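Local coordinates for type C neurotoxin (Clostridium botulinum, PDB 3PME), which probably binds neuronal surface receptors and membrane lipids, as the receptor-binding domain of a C/D mosaic botulinum neurotoxin, at residues Thr37-Asp42 / Asn138-Val143; Leu81-Asn86 / Glu129-Thr134. One frame throughout, in Å; residues are numbered along the deposited sequence.

Interaction 1: residues Thr37-Asp42 / Asn138-Val143; sequences TIYTND and NKWFFV
Tyr39 and Trp140 form a T-shaped aromatic pair. The Tyr39 ring turns its edge to one face of the indole, and its plane stands at 89° to that of the five-membered ring, with the centroids 5.2 Å apart. Tyr39 CE2 is 3.6 Å from Trp140 NE1, and Tyr39 CD2 sits above the indole, offset toward its rim. Trp140 NE1 binds Asn229 OD1, and Tyr39 OH binds the carbonyl of Gly228. The Tyr39 ring also has a cation-pi partner in Arg196.

Apolar contacts complete the grip on the indole. Ile38 CD1 reaches the edge of the ring at Trp140 CZ2, 4.1 Å away. Asp42 CB approaches Trp140 CH2 obliquely, at 4.0 Å.

Hydrogen bonds shape the Thr37-Asp42 loop, which leads from strand 34-35 into strand 42-45. Its last four residues make a type I beta turn. The Asp42 carboxylate folds back over the loop, with CG placed between the backbone N and the carbonyl carbon (chi1 81°). Asp42 OD1 accepts from Thr37 N at 2.9 Å. Asp42 OD2 takes two donors: Ile38 N on the syn side at 2.8 Å and Tyr39 N from above the carboxylate plane, also at 2.8 Å.

Trp140 lies near the start of strand 141-148, so both sides belong to the concanavalin-like part. Three backbone N-H groups satisfy the carboxylate and would favour its charged form. The direct contact is purely van der Waals and aromatic. The polar ring atoms reach Gly228 and Asn229, consistent with a place where the concanavalin-like and trefoil-type parts meet.

Interaction 2: residues Leu81-Asn86 / Glu129-Thr134; sequences LTNSHN and ESLSHT
The carboxamide of Asn83 is the one flat group in the contact. Leu131 CD1 meets it at a slant, well off the amide plane, and lies closest to the oxygen, with Asn83 OD1 3.5 Å away. The two side chains cross at about a right angle. The other methyl of the leucine, CD2, packs on Thr82 CG2 at 3.7 Å. Leu131 therefore straddles two successive residues with its two branches.

The methyl of Thr82 faces the leucine because CG2 is anti to the backbone N. Its hydroxyl is used elsewhere: Thr82 OG1 bonds to the carbonyl of Ser78 and to Tyr127 OH.

Each segment has its own polar ties. Ser84 OG accepts from Asn86 N at 3.2 Å. Ser132 OG and Thr134 OG1 are hydrogen-bonded at 2.7 Å, and either could be the donor. Ser132 N also binds the carbonyl O of Glu129 at 3.1 Å.

That last bond closes a type I' beta turn over Glu129-Ser132, with Leu131 at its third position. Ser84 forms an ST turn with Asn86 in the loop after the helix. The contact joins the region of helix 79-82 to the loop between strands 120-126 and 141-148, in the concanavalin-like domain.

Interaction 1 is mostly buried and lies about 7 Å from the centre of the molecule, centre to centre. Interaction 2 is farther out and only partly buried, with Asn83 exposed. Both belong to the N-terminal, concanavalin-like part, and the span between the segments of interaction 1 includes both segments of interaction 2. The two meet where Lys139 NZ reaches the carbonyl O of His133, 3.0 Å away. They also share strand 68-77: it pairs with strand 141-148 beside interaction 1 and leads into helix 79-82 of interaction 2. Aromatic rings with outside polar partners dominate the inner contact. The outer one rests on a single leucine against a threonine methyl and an asparagine amide.

Interaction 1: residues Thr37-Asp42 / Asn138-Val143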
loop_
_atom_site.group_PDB
_atom_site.type_symbol
_atom_site.label_atom_id
_atom_site.label_comp_id
_atom_site.label_asym_id
_atom_site.label_seq_id
_atom_site.Cartn_x
_atom_site.Cartn_y
_atom_site.Cartn_z
ATOM N N THR A 37 10.360 7.064 7.444
ATOM C CA THR A 37 9.461 8.171 7.126
ATOM C C THR A 37 7.990 7.751 7.076
ATOM O O THR A 37 7.106 8.525 7.461
ATOM C CB THR A 37 9.867 8.885 5.829
ATOM O OG1 THR A 37 9.761 7.986 4.718
ATOM C CG2 THR A 37 11.298 9.399 5.930
ATOM N N ILE A 38 7.727 6.530 6.610
ATOM C CA ILE A 38 6.360 6.001 6.543
ATOM C C ILE A 38 6.223 4.780 7.447
ATOM O O ILE A 38 5.296 4.688 8.256
ATOM C CB ILE A 38 5.997 5.584 5.100
ATOM C CG1 ILE A 38 6.175 6.757 4.130
ATOM C CG2 ILE A 38 4.576 5.027 5.046
ATOM C CD1 ILE A 38 6.023 6.378 2.670
ATOM N N TYR A 39 7.153 3.840 7.289
ATOM C CA TYR A 39 7.232 2.640 8.110
ATOM C C TYR A 39 8.569 2.618 8.836
ATOM O O TYR A 39 9.575 3.100 8.309
ATOM C CB TYR A 39 7.124 1.376 7.238
ATOM C CG TYR A 39 5.715 1.049 6.816
ATOM C CD1 TYR A 39 4.875 0.331 7.654
ATOM C CD2 TYR A 39 5.217 1.468 5.586
ATOM C CE1 TYR A 39 3.578 0.030 7.280
ATOM C CE2 TYR A 39 3.926 1.165 5.199
ATOM C CZ TYR A 39 3.113 0.447 6.048
ATOM O OH TYR A 39 1.815 0.143 5.695
ATOM N N THR A 40 8.581 2.020 10.022
ATOM C CA THR A 40 9.768 1.999 10.878
ATOM C C THR A 40 11.055 1.611 10.164
ATOM O O THR A 40 12.071 2.281 10.305
ATOM C CB THR A 40 9.567 1.076 12.077
ATOM O OG1 THR A 40 8.488 1.575 12.881
ATOM C CG2 THR A 40 10.824 1.019 12.916
ATOM N N ASN A 41 11.008 0.531 9.395
ATOM C CA ASN A 41 12.213 -0.008 8.779
ATOM C C ASN A 41 12.355 0.409 7.318
ATOM O O ASN A 41 12.941 -0.326 6.512
ATOM C CB ASN A 41 12.230 -1.529 8.911
ATOM C CG ASN A 41 12.200 -1.978 10.366
ATOM O OD1 ASN A 41 12.863 -1.379 11.221
ATOM N ND2 ASN A 41 11.433 -3.025 10.654
ATOM N N ASP A 42 11.825 1.583 6.970
ATOM C CA ASP A 42 11.906 2.040 5.582
ATOM C C ASP A 42 13.072 2.978 5.305
ATOM O O ASP A 42 13.703 3.505 6.223
ATOM C CB ASP A 42 10.562 2.583 5.041
ATOM C CG ASP A 42 10.272 4.012 5.443
ATOM O OD1 ASP A 42 11.192 4.784 5.794
ATOM O OD2 ASP A 42 9.081 4.373 5.373
ATOM N N ASN A 138 3.333 3.275 -7.420
ATOM C CA ASN A 138 3.395 3.991 -6.146
ATOM C C ASN A 138 2.683 3.319 -4.977
ATOM O O ASN A 138 2.319 3.984 -3.996
ATOM C CB ASN A 138 2.897 5.441 -6.281
ATOM C CG ASN A 138 3.366 6.315 -5.135
ATOM O OD1 ASN A 138 4.535 6.252 -4.742
ATOM N ND2 ASN A 138 2.466 7.159 -4.611
ATOM N N LYS A 139 2.482 2.006 -5.069
ATOM C CA LYS A 139 1.874 1.248 -3.986
ATOM C C LYS A 139 2.925 0.330 -3.388
ATOM O O LYS A 139 3.740 -0.230 -4.114
ATOM C CB LYS A 139 0.697 0.403 -4.492
ATOM C CG LYS A 139 -0.435 1.230 -5.046
ATOM C CD LYS A 139 -1.601 0.368 -5.466
ATOM C CE LYS A 139 -2.687 1.235 -6.098
ATOM N NZ LYS A 139 -3.684 0.400 -6.819
ATOM N N TRP A 140 2.936 0.202 -2.070
ATOM C CA TRP A 140 3.819 -0.785 -1.445
ATOM C C TRP A 140 3.419 -2.182 -1.890
ATOM O O TRP A 140 2.257 -2.555 -1.767
ATOM C CB TRP A 140 3.662 -0.748 0.063
ATOM C CG TRP A 140 4.233 0.461 0.751
ATOM C CD1 TRP A 140 3.549 1.557 1.204
ATOM C CD2 TRP A 140 5.603 0.674 1.098
ATOM N NE1 TRP A 140 4.417 2.436 1.813
ATOM C CE2 TRP A 140 5.681 1.910 1.773
ATOM C CE3 TRP A 140 6.774 -0.072 0.917
ATOM C CZ2 TRP A 140 6.889 2.431 2.243
ATOM C CZ3 TRP A 140 7.965 0.437 1.398
ATOM C CH2 TRP A 140 8.014 1.675 2.051
ATOM N N PHE A 141 4.380 -2.960 -2.386
ATOM C CA PHE A 141 4.140 -4.394 -2.570
ATOM C C PHE A 141 5.308 -5.205 -2.026
ATOM O O PHE A 141 6.428 -4.703 -1.935
ATOM C CB PHE A 141 3.772 -4.764 -4.019
ATOM C CG PHE A 141 4.826 -4.434 -5.044
ATOM C CD1 PHE A 141 4.875 -3.180 -5.635
ATOM C CD2 PHE A 141 5.716 -5.410 -5.495
ATOM C CE1 PHE A 141 5.820 -2.881 -6.609
ATOM C CE2 PHE A 141 6.662 -5.129 -6.478
ATOM C CZ PHE A 141 6.717 -3.863 -7.041
ATOM N N PHE A 142 5.009 -6.431 -1.619
ATOM C CA PHE A 142 5.979 -7.312 -0.962
ATOM C C PHE A 142 6.644 -8.236 -1.985
ATOM O O PHE A 142 5.972 -8.972 -2.724
ATOM C CB PHE A 142 5.278 -8.122 0.128
ATOM C CG PHE A 142 6.189 -9.066 0.867
ATOM C CD1 PHE A 142 7.322 -8.591 1.514
ATOM C CD2 PHE A 142 5.895 -10.422 0.925
ATOM C CE1 PHE A 142 8.166 -9.460 2.206
ATOM C CE2 PHE A 142 6.723 -11.292 1.616
ATOM C CZ PHE A 142 7.859 -10.812 2.258
ATOM N N VAL A 143 7.967 -8.180 -2.022
ATOM C CA VAL A 143 8.746 -8.986 -2.960
ATOM C C VAL A 143 9.479 -10.080 -2.206
ATOM O O VAL A 143 10.000 -9.857 -1.104
ATOM C CB VAL A 143 9.780 -8.117 -3.712
ATOM C CG1 VAL A 143 10.682 -8.976 -4.620
ATOM C CG2 VAL A 143 9.074 -7.023 -4.515
#

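Interaction 2: residues Leu81-Asn86 / Glu129-Thr134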
loop_
_atom_site.group_PDB
_atom_site.type_symbol
_atom_site.label_atom_id
_atom_site.label_comp_id
_atom_site.label_asym_id
_atom_site.label_seq_id
_atom_site.Cartn_x
_atom_site.Cartn_y
_atom_site.Cartn_z
ATOM N N LEU A 81 8.910 7.602 -11.772
ATOM C CA LEU A 81 9.968 6.626 -11.993
ATOM C C LEU A 81 9.394 5.428 -12.741
ATOM O O LEU A 81 10.031 4.881 -13.641
ATOM C CB LEU A 81 10.579 6.198 -10.664
ATOM C CG LEU A 81 11.774 5.255 -10.715
ATOM C CD1 LEU A 81 12.765 5.743 -11.754
ATOM C CD2 LEU A 81 12.413 5.189 -9.339
ATOM N N THR A 82 8.174 5.040 -12.385
ATOM C CA THR A 82 7.493 3.910 -13.016
ATOM C C THR A 82 7.232 4.165 -14.500
ATOM O O THR A 82 7.356 3.262 -15.331
ATOM C CB THR A 82 6.157 3.620 -12.306
ATOM O OG1 THR A 82 6.423 3.258 -10.943
ATOM C CG2 THR A 82 5.400 2.483 -12.998
ATOM N N ASN A 83 6.889 5.410 -14.815
ATOM C CA ASN A 83 6.566 5.832 -16.179
ATOM C C ASN A 83 7.775 5.848 -17.109
ATOM O O ASN A 83 7.636 5.834 -18.332
ATOM C CB ASN A 83 5.918 7.221 -16.138
ATOM C CG ASN A 83 5.458 7.700 -17.502
ATOM O OD1 ASN A 83 4.676 7.027 -18.179
ATOM N ND2 ASN A 83 5.930 8.882 -17.908
ATOM N N SER A 84 8.966 5.877 -16.528
ATOM C CA SER A 84 10.195 5.928 -17.313
ATOM C C SER A 84 10.479 4.624 -18.069
ATOM O O SER A 84 10.355 3.529 -17.518
ATOM C CB SER A 84 11.374 6.273 -16.407
ATOM O OG SER A 84 12.578 6.315 -17.142
ATOM N N HIS A 85 10.876 4.754 -19.331
ATOM C CA HIS A 85 11.217 3.599 -20.148
ATOM C C HIS A 85 12.614 3.095 -19.822
ATOM O O HIS A 85 13.001 2.001 -20.241
ATOM C CB HIS A 85 11.156 3.966 -21.635
ATOM C CG HIS A 85 9.774 4.229 -22.141
ATOM N ND1 HIS A 85 9.185 5.475 -22.088
ATOM C CD2 HIS A 85 8.870 3.411 -22.729
ATOM C CE1 HIS A 85 7.975 5.411 -22.613
ATOM N NE2 HIS A 85 7.758 4.169 -23.007
ATOM N N ASN A 86 13.373 3.904 -19.090
ATOM C CA ASN A 86 14.779 3.615 -18.817
ATOM C C ASN A 86 14.982 2.501 -17.788
ATOM O O ASN A 86 14.029 2.058 -17.136
ATOM C CB ASN A 86 15.507 4.883 -18.364
ATOM C CG ASN A 86 15.395 6.018 -19.373
ATOM O OD1 ASN A 86 14.999 5.808 -20.521
ATOM N ND2 ASN A 86 15.732 7.231 -18.942
ATOM N N GLU A 129 1.514 -2.268 -15.109
ATOM C CA GLU A 129 0.345 -2.508 -15.955
ATOM C C GLU A 129 -0.114 -1.224 -16.654
ATOM O O GLU A 129 -1.296 -0.870 -16.608
ATOM C CB GLU A 129 -0.795 -3.100 -15.129
ATOM C CG GLU A 129 -0.461 -4.443 -14.505
ATOM C CD GLU A 129 -1.540 -4.923 -13.557
ATOM O OE1 GLU A 129 -2.711 -4.509 -13.720
ATOM O OE2 GLU A 129 -1.213 -5.710 -12.645
ATOM N N SER A 130 0.829 -0.535 -17.291
ATOM C CA SER A 130 0.557 0.722 -17.994
ATOM C C SER A 130 -0.034 1.792 -17.083
ATOM O O SER A 130 -0.969 2.501 -17.465
ATOM C CB SER A 130 -0.362 0.487 -19.199
ATOM O OG SER A 130 0.264 -0.354 -20.153
ATOM N N LEU A 131 0.525 1.908 -15.880
ATOM C CA LEU A 131 0.086 2.904 -14.901
ATOM C C LEU A 131 -1.390 2.759 -14.544
ATOM O O LEU A 131 -2.035 3.727 -14.132
ATOM C CB LEU A 131 0.361 4.326 -15.402
ATOM C CG LEU A 131 1.813 4.721 -15.677
ATOM C CD1 LEU A 131 1.887 6.155 -16.197
ATOM C CD2 LEU A 131 2.672 4.560 -14.430
ATOM N N SER A 132 -1.918 1.551 -14.701
ATOM C CA SER A 132 -3.302 1.263 -14.346
ATOM C C SER A 132 -3.539 1.414 -12.849
ATOM O O SER A 132 -2.664 1.125 -12.031
ATOM C CB SER A 132 -3.680 -0.152 -14.777
ATOM O OG SER A 132 -4.996 -0.465 -14.357
ATOM N N HIS A 133 -4.735 1.859 -12.482
ATOM C CA HIS A 133 -5.074 1.973 -11.073
ATOM C C HIS A 133 -5.300 0.586 -10.469
ATOM O O HIS A 133 -5.454 0.435 -9.254
ATOM C CB HIS A 133 -6.280 2.900 -10.894
ATOM C CG HIS A 133 -6.076 4.264 -11.486
ATOM N ND1 HIS A 133 -7.113 5.039 -11.958
ATOM C CD2 HIS A 133 -4.946 4.983 -11.695
ATOM C CE1 HIS A 133 -6.634 6.180 -12.423
ATOM N NE2 HIS A 133 -5.321 6.171 -12.276
ATOM N N THR A 134 -5.279 -0.428 -11.330
ATOM C CA THR A 134 -5.359 -1.818 -10.903
ATOM C C THR A 134 -3.959 -2.374 -10.640
ATOM O O THR A 134 -3.802 -3.447 -10.055
ATOM C CB THR A 134 -6.061 -2.698 -11.961
ATOM O OG1 THR A 134 -5.215 -2.844 -13.111
ATOM C CG2 THR A 134 -7.384 -2.075 -12.381
#